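PDB 3UUW: putative oxidoreductase with NAD(P)-binding Rossmann-fold domain from Clostridium difficile, which probably acts as an NAD(P)-dependent oxidoreductase of the Gfo/Idh/MocA family, although its substrate is not known. Local coordinates for residues 5-13 with 63-74; 19-27 with 264-273. One frame throughout, in Å; residues are numbered along the deposited sequence.

Contact 1: residues 5-13 with 63-74; sequences KNIKMGMIG and LAKKCDCIFLHS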
loop_
_atom_site.group_PDB
_atom_site.type_symbol
_atom_site.label_atom_id
_atom_site.label_comp_id
_atom_site.label_asym_id
_atom_site.label_seq_id
_atom_site.Cartn_x
_atom_site.Cartn_y
_atom_site.Cartn_z
ATOM N N LYS A 5 34.899 -29.621 -13.958
ATOM C CA LYS A 5 35.309 -28.593 -12.955
ATOM C C LYS A 5 35.820 -29.254 -11.696
ATOM O O LYS A 5 35.709 -30.471 -11.526
ATOM C CB LYS A 5 34.138 -27.677 -12.622
ATOM C CG LYS A 5 33.653 -26.897 -13.818
ATOM C CD LYS A 5 32.181 -26.651 -13.725
ATOM C CE LYS A 5 31.620 -26.187 -15.037
ATOM N NZ LYS A 5 30.132 -26.326 -15.029
ATOM N N ASN A 6 36.383 -28.439 -10.811
ATOM C CA ASN A 6 36.984 -28.927 -9.589
ATOM C C ASN A 6 35.972 -29.649 -8.705
ATOM O O ASN A 6 36.229 -30.756 -8.232
ATOM C CB ASN A 6 37.612 -27.749 -8.818
ATOM C CG ASN A 6 38.216 -28.159 -7.477
ATOM O OD1 ASN A 6 37.998 -27.494 -6.447
ATOM N ND2 ASN A 6 38.978 -29.241 -7.481
ATOM N N ILE A 7 34.826 -29.025 -8.469
ATOM C CA ILE A 7 33.878 -29.575 -7.524
ATOM C C ILE A 7 32.779 -30.406 -8.206
ATOM O O ILE A 7 32.130 -29.942 -9.133
ATOM C CB ILE A 7 33.239 -28.455 -6.668
ATOM C CG1 ILE A 7 34.319 -27.749 -5.832
ATOM C CG2 ILE A 7 32.119 -29.036 -5.785
ATOM C CD1 ILE A 7 33.823 -26.518 -5.123
ATOM N N LYS A 8 32.589 -31.629 -7.712
ATOM C CA LYS A 8 31.586 -32.557 -8.218
ATOM C C LYS A 8 30.427 -32.606 -7.220
ATOM O O LYS A 8 30.622 -32.920 -6.050
ATOM C CB LYS A 8 32.184 -33.958 -8.386
ATOM C CG LYS A 8 33.341 -34.050 -9.402
ATOM C CD LYS A 8 33.810 -35.498 -9.624
ATOM C CE LYS A 8 32.937 -36.253 -10.648
ATOM N NZ LYS A 8 33.083 -37.765 -10.611
ATOM N N MET A 9 29.227 -32.308 -7.687
ATOM C CA MET A 9 28.046 -32.293 -6.819
ATOM C C MET A 9 27.011 -33.305 -7.280
ATOM O O MET A 9 26.806 -33.493 -8.488
ATOM C CB MET A 9 27.449 -30.874 -6.806
ATOM C CG MET A 9 26.207 -30.629 -5.919
ATOM S SD MET A 9 24.645 -31.160 -6.644
ATOM C CE MET A 9 24.440 -29.930 -7.924
ATOM N N GLY A 10 26.344 -33.927 -6.312
ATOM C CA GLY A 10 25.223 -34.809 -6.573
ATOM C C GLY A 10 24.061 -34.335 -5.730
ATOM O O GLY A 10 24.247 -33.628 -4.733
ATOM N N MET A 11 22.867 -34.761 -6.098
ATOM C CA MET A 11 21.669 -34.448 -5.343
ATOM C C MET A 11 20.976 -35.736 -4.947
ATOM O O MET A 11 20.828 -36.634 -5.775
ATOM C CB MET A 11 20.701 -33.583 -6.170
ATOM C CG MET A 11 19.472 -33.151 -5.402
ATOM S SD MET A 11 18.478 -31.945 -6.321
ATOM C CE MET A 11 19.522 -30.509 -6.256
ATOM N N ILE A 12 20.546 -35.815 -3.683
ATOM C CA ILE A 12 19.761 -36.939 -3.199
ATOM C C ILE A 12 18.422 -36.423 -2.697
ATOM O O ILE A 12 18.365 -35.541 -1.829
ATOM C CB ILE A 12 20.516 -37.726 -2.082
ATOM C CG1 ILE A 12 21.732 -38.437 -2.682
ATOM C CG2 ILE A 12 19.615 -38.712 -1.397
ATOM C CD1 ILE A 12 22.671 -39.073 -1.645
ATOM N N GLY A 13 17.339 -37.007 -3.220
ATOM C CA GLY A 13 15.982 -36.595 -2.876
ATOM C C GLY A 13 15.523 -35.603 -3.921
ATOM O O GLY A 13 16.043 -34.488 -4.002
ATOM N N LEU A 63 26.281 -42.825 -6.041
ATOM C CA LEU A 63 26.387 -41.411 -6.371
ATOM C C LEU A 63 27.469 -40.744 -5.520
ATOM O O LEU A 63 28.318 -40.018 -6.040
ATOM C CB LEU A 63 25.049 -40.702 -6.170
ATOM C CG LEU A 63 25.018 -39.183 -6.392
ATOM C CD1 LEU A 63 25.465 -38.794 -7.835
ATOM C CD2 LEU A 63 23.620 -38.654 -6.082
ATOM N N ALA A 64 27.427 -40.994 -4.214
ATOM C CA ALA A 64 28.352 -40.361 -3.278
ATOM C C ALA A 64 29.804 -40.637 -3.631
ATOM O O ALA A 64 30.651 -39.777 -3.463
ATOM C CB ALA A 64 28.061 -40.800 -1.853
ATOM N N LYS A 65 30.083 -41.849 -4.105
ATOM C CA LYS A 65 31.448 -42.244 -4.485
ATOM C C LYS A 65 32.005 -41.446 -5.663
ATOM O O LYS A 65 33.222 -41.433 -5.888
ATOM C CB LYS A 65 31.503 -43.751 -4.787
ATOM C CG LYS A 65 31.378 -44.593 -3.539
ATOM C CD LYS A 65 31.139 -46.067 -3.844
ATOM C CE LYS A 65 30.908 -46.843 -2.547
ATOM N NZ LYS A 65 30.473 -48.254 -2.779
ATOM N N LYS A 66 31.123 -40.793 -6.416
ATOM C CA LYS A 66 31.521 -39.991 -7.567
ATOM C C LYS A 66 31.409 -38.480 -7.330
ATOM O O LYS A 66 31.555 -37.718 -8.275
ATOM C CB LYS A 66 30.643 -40.356 -8.771
ATOM C CG LYS A 66 30.804 -41.774 -9.272
ATOM C CD LYS A 66 32.174 -42.013 -9.876
ATOM C CE LYS A 66 32.233 -43.372 -10.549
ATOM N NZ LYS A 66 33.492 -43.549 -11.301
ATOM N N CYS A 67 31.137 -38.062 -6.093
ATOM C CA CYS A 67 30.910 -36.646 -5.756
ATOM C C CYS A 67 31.820 -36.155 -4.646
ATOM O O CYS A 67 32.326 -36.955 -3.852
ATOM C CB CYS A 67 29.453 -36.459 -5.287
ATOM S SG CYS A 67 28.232 -36.759 -6.559
ATOM N N ASP A 68 32.035 -34.842 -4.595
ATOM C CA ASP A 68 32.744 -34.202 -3.489
ATOM C C ASP A 68 31.734 -33.676 -2.459
ATOM O O ASP A 68 32.073 -33.479 -1.285
ATOM C CB ASP A 68 33.600 -33.037 -3.997
ATOM C CG ASP A 68 34.630 -33.463 -5.003
ATOM O OD1 ASP A 68 35.426 -34.370 -4.675
ATOM O OD2 ASP A 68 34.692 -32.877 -6.126
ATOM N N CYS A 69 30.498 -33.452 -2.908
ATOM C CA CYS A 69 29.458 -32.909 -2.041
ATOM C C CYS A 69 28.078 -33.314 -2.539
ATOM O O CYS A 69 27.892 -33.647 -3.721
ATOM C CB CYS A 69 29.568 -31.389 -1.952
ATOM S SG CYS A 69 29.194 -30.485 -3.490
ATOM N N ILE A 70 27.115 -33.268 -1.625
ATOM C CA ILE A 70 25.752 -33.671 -1.887
ATOM C C ILE A 70 24.778 -32.670 -1.289
ATOM O O ILE A 70 24.955 -32.232 -0.145
ATOM C CB ILE A 70 25.451 -35.043 -1.239
ATOM C CG1 ILE A 70 26.342 -36.151 -1.834
ATOM C CG2 ILE A 70 23.946 -35.410 -1.345
ATOM C CD1 ILE A 70 25.944 -36.630 -3.198
ATOM N N PHE A 71 23.762 -32.322 -2.077
ATOM C CA PHE A 71 22.564 -31.600 -1.612
ATOM C C PHE A 71 21.524 -32.685 -1.318
ATOM O O PHE A 71 21.151 -33.471 -2.198
ATOM C CB PHE A 71 22.047 -30.609 -2.679
ATOM C CG PHE A 71 22.782 -29.304 -2.700
ATOM C CD1 PHE A 71 24.022 -29.195 -3.285
ATOM C CD2 PHE A 71 22.203 -28.171 -2.158
ATOM C CE1 PHE A 71 24.696 -27.998 -3.299
ATOM C CE2 PHE A 71 22.880 -26.963 -2.169
ATOM C CZ PHE A 71 24.112 -26.880 -2.731
ATOM N N LEU A 72 21.129 -32.762 -0.055
ATOM C CA LEU A 72 20.192 -33.764 0.444
ATOM C C LEU A 72 18.843 -33.132 0.801
ATOM O O LEU A 72 18.740 -32.280 1.690
ATOM C CB LEU A 72 20.801 -34.433 1.682
ATOM C CG LEU A 72 19.935 -35.449 2.379
ATOM C CD1 LEU A 72 19.625 -36.630 1.476
ATOM C CD2 LEU A 72 20.651 -35.917 3.648
ATOM N N HIS A 73 17.804 -33.561 0.100
ATOM C CA HIS A 73 16.472 -32.969 0.274
ATOM C C HIS A 73 15.462 -34.029 0.621
ATOM O O HIS A 73 14.312 -33.948 0.212
ATOM C CB HIS A 73 16.044 -32.205 -0.997
ATOM C CG HIS A 73 17.089 -31.274 -1.521
ATOM N ND1 HIS A 73 17.490 -30.139 -0.845
ATOM C CD2 HIS A 73 17.829 -31.317 -2.651
ATOM C CE1 HIS A 73 18.443 -29.536 -1.528
ATOM N NE2 HIS A 73 18.667 -30.226 -2.632
ATOM N N SER A 74 15.892 -35.015 1.396
ATOM C CA SER A 74 15.015 -36.122 1.824
ATOM C C SER A 74 14.211 -35.777 3.075
ATOM O O SER A 74 14.410 -34.738 3.699
ATOM C CB SER A 74 15.846 -37.383 2.070
ATOM O OG SER A 74 16.680 -37.233 3.203
HETATM O O HOH W 1 37.267 -32.236 -6.494
#

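Contact 2: residues 19-27 with 264-273; sequences QKAYLPILT and LKQKGFEDIS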
loop_
_atom_site.group_PDB
_atom_site.type_symbol
_atom_site.label_atom_id
_atom_site.label_comp_id
_atom_site.label_asym_id
_atom_site.label_seq_id
_atom_site.Cartn_x
_atom_site.Cartn_y
_atom_site.Cartn_z
ATOM N N GLN A 19 12.618 -29.884 -6.277
ATOM C CA GLN A 19 12.113 -29.429 -7.573
ATOM C C GLN A 19 11.833 -27.936 -7.649
ATOM O O GLN A 19 12.013 -27.340 -8.713
ATOM C CB GLN A 19 10.870 -30.227 -7.978
ATOM C CG GLN A 19 11.221 -31.657 -8.371
ATOM C CD GLN A 19 10.025 -32.415 -8.843
ATOM O OE1 GLN A 19 9.338 -31.996 -9.780
ATOM N NE2 GLN A 19 9.740 -33.510 -8.184
ATOM N N LYS A 20 11.385 -27.322 -6.560
ATOM C CA LYS A 20 11.034 -25.901 -6.623
ATOM C C LYS A 20 12.079 -24.936 -6.058
ATOM O O LYS A 20 12.129 -23.791 -6.507
ATOM C CB LYS A 20 9.679 -25.637 -5.938
ATOM C CG LYS A 20 9.713 -25.642 -4.434
ATOM C CD LYS A 20 8.321 -25.378 -3.875
ATOM C CE LYS A 20 8.323 -25.368 -2.371
ATOM N NZ LYS A 20 6.968 -25.099 -1.841
ATOM N N ALA A 21 12.891 -25.395 -5.095
ATOM C CA ALA A 21 13.842 -24.516 -4.352
ATOM C C ALA A 21 15.306 -24.704 -4.665
ATOM O O ALA A 21 16.125 -23.802 -4.335
ATOM C CB ALA A 21 13.643 -24.690 -2.842
ATOM N N TYR A 22 15.670 -25.861 -5.246
ATOM C CA TYR A 22 17.079 -26.182 -5.516
ATOM C C TYR A 22 17.424 -26.477 -6.960
ATOM O O TYR A 22 18.341 -25.830 -7.504
ATOM C CB TYR A 22 17.560 -27.298 -4.596
ATOM C CG TYR A 22 17.550 -26.855 -3.163
ATOM C CD1 TYR A 22 18.586 -26.083 -2.658
ATOM C CD2 TYR A 22 16.465 -27.120 -2.335
ATOM C CE1 TYR A 22 18.585 -25.650 -1.333
ATOM C CE2 TYR A 22 16.442 -26.687 -1.010
ATOM C CZ TYR A 22 17.492 -25.944 -0.519
ATOM O OH TYR A 22 17.491 -25.509 0.796
ATOM N N LEU A 23 16.704 -27.415 -7.591
ATOM C CA LEU A 23 16.956 -27.770 -8.989
ATOM C C LEU A 23 16.968 -26.545 -9.898
ATOM O O LEU A 23 17.885 -26.420 -10.740
ATOM C CB LEU A 23 15.983 -28.859 -9.480
ATOM C CG LEU A 23 16.356 -30.273 -9.020
ATOM C CD1 LEU A 23 15.222 -31.261 -9.180
ATOM C CD2 LEU A 23 17.636 -30.753 -9.749
ATOM N N PRO A 24 16.011 -25.604 -9.710
ATOM C CA PRO A 24 16.038 -24.473 -10.650
ATOM C C PRO A 24 17.322 -23.651 -10.629
ATOM O O PRO A 24 17.662 -23.030 -11.631
ATOM C CB PRO A 24 14.830 -23.637 -10.225
ATOM C CG PRO A 24 13.871 -24.661 -9.653
ATOM C CD PRO A 24 14.786 -25.567 -8.874
ATOM N N ILE A 25 18.031 -23.644 -9.514
ATOM C CA ILE A 25 19.305 -22.909 -9.468
ATOM C C ILE A 25 20.513 -23.806 -9.772
ATOM O O ILE A 25 21.430 -23.401 -10.533
ATOM C CB ILE A 25 19.470 -22.121 -8.152
ATOM C CG1 ILE A 25 19.178 -22.992 -6.951
ATOM C CG2 ILE A 25 18.566 -20.921 -8.165
ATOM C CD1 ILE A 25 19.012 -22.231 -5.617
ATOM N N LEU A 26 20.514 -25.027 -9.239
ATOM C CA LEU A 26 21.680 -25.882 -9.350
ATOM C C LEU A 26 21.845 -26.507 -10.726
ATOM O O LEU A 26 22.947 -26.901 -11.080
ATOM C CB LEU A 26 21.670 -26.963 -8.262
ATOM C CG LEU A 26 21.817 -26.438 -6.833
ATOM C CD1 LEU A 26 21.624 -27.590 -5.864
ATOM C CD2 LEU A 26 23.191 -25.724 -6.628
ATOM N N THR A 27 20.761 -26.572 -11.504
ATOM C CA THR A 27 20.841 -27.133 -12.844
ATOM C C THR A 27 21.514 -26.199 -13.837
ATOM O O THR A 27 21.821 -26.637 -14.951
ATOM C CB THR A 27 19.471 -27.609 -13.353
ATOM O OG1 THR A 27 18.550 -26.527 -13.296
ATOM C CG2 THR A 27 18.972 -28.791 -12.501
ATOM N N LEU A 264 14.125 -17.532 -6.067
ATOM C CA LEU A 264 15.056 -18.283 -5.221
ATOM C C LEU A 264 16.162 -17.363 -4.714
ATOM O O LEU A 264 16.700 -17.553 -3.618
ATOM C CB LEU A 264 15.611 -19.484 -5.967
ATOM C CG LEU A 264 14.498 -20.438 -6.423
ATOM C CD1 LEU A 264 15.099 -21.661 -7.140
ATOM C CD2 LEU A 264 13.625 -20.875 -5.225
ATOM N N LYS A 265 16.475 -16.364 -5.521
ATOM C CA LYS A 265 17.377 -15.313 -5.093
ATOM C C LYS A 265 16.688 -14.524 -3.984
ATOM O O LYS A 265 17.296 -14.212 -2.941
ATOM C CB LYS A 265 17.720 -14.407 -6.276
ATOM C CG LYS A 265 18.634 -13.230 -5.922
ATOM C CD LYS A 265 20.055 -13.655 -5.564
ATOM C CE LYS A 265 20.953 -12.456 -5.386
ATOM N NZ LYS A 265 22.375 -12.871 -5.116
ATOM N N GLN A 266 15.413 -14.189 -4.188
ATOM C CA GLN A 266 14.660 -13.444 -3.173
ATOM C C GLN A 266 14.646 -14.145 -1.835
ATOM O O GLN A 266 14.818 -13.502 -0.818
ATOM C CB GLN A 266 13.201 -13.242 -3.575
ATOM C CG GLN A 266 12.952 -12.407 -4.807
ATOM C CD GLN A 266 11.484 -12.458 -5.222
ATOM O OE1 GLN A 266 10.624 -12.832 -4.441
ATOM N NE2 GLN A 266 11.214 -12.169 -6.502
ATOM N N LYS A 267 14.414 -15.458 -1.839
ATOM C CA LYS A 267 14.203 -16.192 -0.592
ATOM C C LYS A 267 15.495 -16.624 0.073
ATOM O O LYS A 267 15.472 -17.066 1.221
ATOM C CB LYS A 267 13.326 -17.396 -0.840
ATOM C CG LYS A 267 11.919 -17.054 -1.350
ATOM C CD LYS A 267 11.226 -18.316 -1.784
ATOM C CE LYS A 267 9.947 -18.096 -2.579
ATOM N NZ LYS A 267 8.962 -17.213 -1.864
ATOM N N GLY A 268 16.631 -16.468 -0.609
ATOM C CA GLY A 268 17.916 -16.842 -0.022
ATOM C C GLY A 268 18.451 -18.203 -0.465
ATOM O O GLY A 268 19.575 -18.565 -0.137
ATOM N N PHE A 269 17.653 -18.966 -1.206
ATOM C CA PHE A 269 18.091 -20.291 -1.654
ATOM C C PHE A 269 19.276 -20.201 -2.612
ATOM O O PHE A 269 20.163 -21.049 -2.588
ATOM C CB PHE A 269 16.953 -21.063 -2.307
ATOM C CG PHE A 269 15.900 -21.498 -1.348
ATOM C CD1 PHE A 269 16.150 -22.555 -0.471
ATOM C CD2 PHE A 269 14.683 -20.844 -1.269
ATOM C CE1 PHE A 269 15.196 -22.972 0.418
ATOM C CE2 PHE A 269 13.711 -21.241 -0.367
ATOM C CZ PHE A 269 13.957 -22.308 0.493
ATOM N N GLU A 270 19.276 -19.199 -3.489
ATOM C CA GLU A 270 20.360 -19.047 -4.427
ATOM C C GLU A 270 21.682 -18.756 -3.717
ATOM O O GLU A 270 22.699 -19.427 -3.961
ATOM C CB GLU A 270 20.013 -17.971 -5.494
ATOM C CG GLU A 270 21.095 -17.761 -6.497
ATOM C CD GLU A 270 20.653 -16.961 -7.716
ATOM O OE1 GLU A 270 21.514 -16.329 -8.337
ATOM O OE2 GLU A 270 19.467 -17.000 -8.069
ATOM N N ASP A 271 21.667 -17.817 -2.792
ATOM C CA ASP A 271 22.905 -17.437 -2.142
ATOM C C ASP A 271 23.398 -18.504 -1.163
ATOM O O ASP A 271 24.610 -18.737 -1.073
ATOM C CB ASP A 271 22.776 -16.078 -1.509
ATOM C CG ASP A 271 22.655 -14.973 -2.565
ATOM O OD1 ASP A 271 23.282 -15.111 -3.654
ATOM O OD2 ASP A 271 21.927 -14.002 -2.322
ATOM N N ILE A 272 22.477 -19.176 -0.478
ATOM C CA ILE A 272 22.910 -20.192 0.485
ATOM C C ILE A 272 23.544 -21.373 -0.255
ATOM O O ILE A 272 24.552 -21.923 0.187
ATOM C CB ILE A 272 21.791 -20.661 1.445
ATOM C CG1 ILE A 272 22.422 -21.372 2.651
ATOM C CG2 ILE A 272 20.718 -21.561 0.743
ATOM C CD1 ILE A 272 21.419 -21.714 3.742
ATOM N N SER A 273 22.948 -21.764 -1.380
ATOM C CA SER A 273 23.462 -22.905 -2.139
ATOM C C SER A 273 24.849 -22.546 -2.717
ATOM O O SER A 273 25.795 -23.355 -2.662
ATOM C CB SER A 273 22.461 -23.345 -3.211
ATOM O OG SER A 273 21.193 -23.700 -2.621
#

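Contact 1: residues 5-13 with 63-74
The rings of Phe71 and His73 each receive a methionine at the rim. CG of Met9 sits near the plane of the Phe71 ring, 3.7 Å from Phe71 CD1, and the Met9 sulfur lies oblique to that ring in a Met-aromatic contact. Around His73, Met11 CG and Gly13 O lie at the edge, while the carbonyl carbon of Phe71 lies over one face, offset toward the rim; Tyr22 stacks on this imidazole and Asp96 bonds its ND1. Met9, Met11, Cys69 and Phe71 share one face of the Rossmann sheet, where strands 8-12 and 69-72 run side by side in parallel; His73 comes just past the end of strand 69-72. Met11 holds CG anti to its backbone N (chi1 -176°), on the carbonyl side, which puts CG 3.7 Å from His73 CD2 and SD at the ring edge, the chain crossing the imidazole at about a right angle.

The backbone ladder begins with Cys69 N to Lys8 O and continues with Gly10 N to Cys69 O, Phe71 N to Gly10 O, Ile12 N to Phe71 O and His73 N to Ile12 O, the last at 2.8 Å. On the other face Ile12 packs against three side chains, its CG2 3.5 Å from Leu72 CD1, its CG1 by Leu63 CD2 and its CD1 by Ile70 CG2. Gly10 leaves that face to the Cys67 sulfur, 3.4 Å from Gly10 N.

Further bonds add to the first rung. Asp68 N is a second donor to Lys8 O, and Lys8 NZ reaches Lys66 O at 2.8 Å. A water bridges Asn6 O and Asp68 OD2, and that carboxylate oxygen takes Lys8 N on its anti side at 2.9 Å, 21° out of the carboxylate plane.

Contact 2: residues 19-27 with 264-273
Phe269 and Tyr22 meet as an offset edge-to-face pair: the edge of Phe269 turns toward the face of Tyr22, centroids 5.4 Å apart and planes at 81°. The Ala21 methyl sits over the centre of one face of Phe269, CB 3.9 Å from the ring centroid, a CH-pi contact. Tyr22 OH lies at the Phe269 edge, 3.4 Å from Phe269 CE1, and bonds onward to Tyr94 and Asp96. Ser273 OG lies at the edge of the Tyr22 ring, 3.5 Å from Tyr22 CE1, while donating to Phe269 O within its helix.

Further along helix 16-26, Ile25 holds CG1 between its backbone N and carbonyl carbon (chi1 49°), and its branches diverge: CD1 runs to 3.4 Å from Phe269 O, CG2 to Leu264 CD1. Leu264 crosses Pro24 at about a right angle, Leu264 CD1 to Pro24 CB at 3.7 Å, and Trp260 of the second subunit packs on Leu264 and Ala21.

The contact has no polar bond across it and rests on shape and ring packing. Helix 16-26 is kinked at Pro24 and Ile25; Ile25 N bonds to Tyr22 O, leaving Ala21 O without its usual helical donor. Buried against Phe269 CB and Leu264 CD1, that carbonyl probably costs some desolvation energy.

In the fold
The chain alternates between the two contacts: strand 8-12, helix 16-26, strand 69-72, and far later helices 263-267 and 269-281. Their centres are 16 Å apart, yet they touch. Helix 16-26 follows strand 8-12 directly, through the glycine-rich turn that holds Gly13 and fits a Rossmann nucleotide-binding pattern. It lays Leu23 and Leu26 on Met11, and its Tyr22 belongs to both contacts through His73. Helix 269-281 reaches the same sheet face, with Ser273 OG 3.7 Å from Phe71 CE2. Contact 1 thus joins strand 8-12 to the middle strand of the five-stranded parallel sheet, 69-72, and contact 2 ties the sheet's first helix to helices that come after the eight-stranded sheet.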